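Local coordinates for peroxiredoxin (Mycobacterium tuberculosis, PDB 5EPF), which reduces hydrogen peroxide and organic hydroperoxides to water and alcohols as a thiol-specific peroxidase, protecting the cell against oxidative stress, at residues A[109-114]-A[123-128]. Numbering follows the deposited sequence.
With SO4 (sulfate ion), chain C.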
loop_
_atom_site.group_PDB
_atom_site.type_symbol
_atom_site.label_atom_id
_atom_site.label_comp_id
_atom_site.label_asym_id
_atom_site.label_seq_id
_atom_site.Cartn_x
_atom_site.Cartn_y
_atom_site.Cartn_z
ATOM N N PHE A 109 10.216 0.993 5.586
ATOM C CA PHE A 109 9.618 -0.336 5.623
ATOM C C PHE A 109 10.580 -1.442 5.200
ATOM O O PHE A 109 10.223 -2.629 5.283
ATOM C CB PHE A 109 8.356 -0.360 4.754
ATOM C CG PHE A 109 7.142 0.246 5.414
ATOM C CD1 PHE A 109 6.196 -0.576 6.031
ATOM C CD2 PHE A 109 6.945 1.626 5.439
ATOM C CE1 PHE A 109 5.061 -0.045 6.641
ATOM C CE2 PHE A 109 5.816 2.174 6.048
ATOM C CZ PHE A 109 4.875 1.337 6.652
ATOM N N GLY A 110 11.793 -1.097 4.779
ATOM C CA GLY A 110 12.758 -2.100 4.374
ATOM C C GLY A 110 12.525 -2.694 3.006
ATOM O O GLY A 110 12.982 -3.815 2.750
ATOM N N VAL A 111 11.850 -1.970 2.108
ATOM C CA VAL A 111 11.513 -2.466 0.781
ATOM C C VAL A 111 12.128 -1.626 -0.334
ATOM O O VAL A 111 11.825 -1.847 -1.508
ATOM C CB VAL A 111 9.990 -2.650 0.586
ATOM C CG1 VAL A 111 9.442 -3.634 1.603
ATOM C CG2 VAL A 111 9.243 -1.326 0.676
ATOM N N LYS A 112 13.005 -0.685 0.001
ATOM C CA LYS A 112 13.637 0.152 -1.011
ATOM C C LYS A 112 14.696 -0.635 -1.771
ATOM O O LYS A 112 15.393 -1.472 -1.193
ATOM C CB LYS A 112 14.317 1.340 -0.333
ATOM C CG LYS A 112 14.970 2.316 -1.317
ATOM C CD LYS A 112 15.693 3.431 -0.582
ATOM C CE LYS A 112 16.568 4.275 -1.507
ATOM N NZ LYS A 112 17.360 5.296 -0.746
ATOM N N ARG A 113 14.831 -0.349 -3.069
ATOM C CA ARG A 113 15.887 -0.911 -3.906
ATOM C C ARG A 113 16.572 0.202 -4.683
ATOM O O ARG A 113 15.941 1.193 -5.065
ATOM C CB ARG A 113 15.338 -1.973 -4.872
ATOM C CG ARG A 113 14.950 -3.254 -4.173
ATOM C CD ARG A 113 14.349 -4.281 -5.117
ATOM N NE ARG A 113 14.475 -5.617 -4.547
ATOM C CZ ARG A 113 13.844 -6.694 -5.004
ATOM N NH1 ARG A 113 13.019 -6.598 -6.040
ATOM N NH2 ARG A 113 14.032 -7.865 -4.409
ATOM N N GLY A 114 17.873 0.038 -4.908
ATOM C CA GLY A 114 18.646 1.008 -5.661
ATOM C C GLY A 114 19.798 0.304 -6.333
ATOM O O GLY A 114 20.153 -0.829 -5.982
ATOM N N LYS A 123 10.450 -3.452 -3.702
ATOM C CA LYS A 123 10.092 -4.859 -3.606
ATOM C C LYS A 123 8.607 -4.961 -3.238
ATOM O O LYS A 123 8.155 -4.318 -2.291
ATOM C CB LYS A 123 10.961 -5.501 -2.519
ATOM C CG LYS A 123 10.776 -6.981 -2.304
ATOM C CD LYS A 123 11.791 -7.520 -1.291
ATOM C CE LYS A 123 11.684 -9.018 -1.163
ATOM N NZ LYS A 123 12.763 -9.558 -0.284
ATOM N N ARG A 124 7.846 -5.754 -3.995
ATOM C CA ARG A 124 6.394 -5.861 -3.823
ATOM C C ARG A 124 6.040 -6.456 -2.460
ATOM O O ARG A 124 6.329 -7.624 -2.200
ATOM C CB ARG A 124 5.794 -6.729 -4.933
ATOM C CG ARG A 124 4.274 -6.760 -4.910
ATOM C CD ARG A 124 3.613 -7.684 -5.953
ATOM N NE ARG A 124 4.138 -7.527 -7.314
ATOM C CZ ARG A 124 3.686 -6.668 -8.229
ATOM N NH1 ARG A 124 2.672 -5.851 -7.959
ATOM N NH2 ARG A 124 4.245 -6.623 -9.438
ATOM N N THR A 125 5.408 -5.674 -1.590
ATOM C CA THR A 125 5.195 -6.062 -0.200
ATOM C C THR A 125 3.984 -5.311 0.318
ATOM O O THR A 125 3.849 -4.115 0.051
ATOM C CB THR A 125 6.405 -5.675 0.671
ATOM O OG1 THR A 125 7.635 -5.952 -0.016
ATOM C CG2 THR A 125 6.394 -6.412 1.979
ATOM N N THR A 126 3.125 -5.999 1.072
ATOM C CA THR A 126 1.938 -5.386 1.657
ATOM C C THR A 126 1.981 -5.468 3.170
ATOM O O THR A 126 2.275 -6.531 3.737
ATOM C CB THR A 126 0.682 -6.061 1.116
ATOM O OG1 THR A 126 0.667 -5.906 -0.310
ATOM C CG2 THR A 126 -0.589 -5.483 1.716
ATOM N N PHE A 127 1.656 -4.350 3.817
ATOM C CA PHE A 127 1.621 -4.262 5.275
ATOM C C PHE A 127 0.203 -3.938 5.714
ATOM O O PHE A 127 -0.364 -2.924 5.289
ATOM C CB PHE A 127 2.585 -3.171 5.752
ATOM C CG PHE A 127 4.012 -3.443 5.360
ATOM C CD1 PHE A 127 4.857 -4.178 6.180
ATOM C CD2 PHE A 127 4.501 -3.005 4.131
ATOM C CE1 PHE A 127 6.155 -4.475 5.808
ATOM C CE2 PHE A 127 5.818 -3.292 3.740
ATOM C CZ PHE A 127 6.633 -4.024 4.592
ATOM N N VAL A 128 -0.367 -4.775 6.576
ATOM C CA VAL A 128 -1.650 -4.456 7.201
ATOM C C VAL A 128 -1.333 -3.744 8.511
ATOM O O VAL A 128 -0.680 -4.321 9.391
ATOM C CB VAL A 128 -2.484 -5.725 7.444
ATOM C CG1 VAL A 128 -3.824 -5.366 8.056
ATOM C CG2 VAL A 128 -2.652 -6.531 6.169
HETATM S S SO4 C . 16.445 -6.938 -1.522
HETATM O O1 SO4 C . 16.037 -5.697 -2.181
HETATM O O2 SO4 C . 17.875 -6.880 -1.224
HETATM O O3 SO4 C . 15.687 -7.109 -0.282
HETATM O O4 SO4 C . 16.189 -8.063 -2.419
HETATM O O HOH W 1 12.679 -6.877 1.805
#
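F109 drives the edge of its ring into the face of F127, joining the end of helix 104-109 to strand 125-129 of the central mixed sheet in this thioredoxin-fold peroxiredoxin. The planes meet at 54° in an edge-to-face pair, and CD1 of F109 sits over the centre of the F127 ring, 3.5 Å from its CD2. On F127, CG lies beside the backbone N (chi1 -61°), which turns one face of the ring toward F109; F43 of the neighbouring strand 39-43 meets the F109 ring as well. G110, with positive phi, closes the helix in a Schellman motif, and overall 109-113 runs nearly antiparallel to 123-127.

V111 follows with its side chain directed at the second segment. Its CG1 reaches the edge of the F127 ring, near the ring plane, at 4.1 Å from CZ, and also rests 3.4 Å from OG1 of T125. That hydroxyl donates within its own segment to K123 O, from above the carbonyl plane. A single backbone bond links the segments: K123 N donates to V111 O at 3.0 Å, almost straight and in the carbonyl plane.

Beyond it, the contact becomes polar and more exposed. The aliphatic chain of K123, extended throughout, runs over one face of the R113 guanidinium, with CB 4.0 Å from CZ. A sulfate, probably from the crystallisation liquor, occupies the edge of that group: R113 NE donates to its O1 at 2.8 Å and NH2 to its O4 at 2.9 Å.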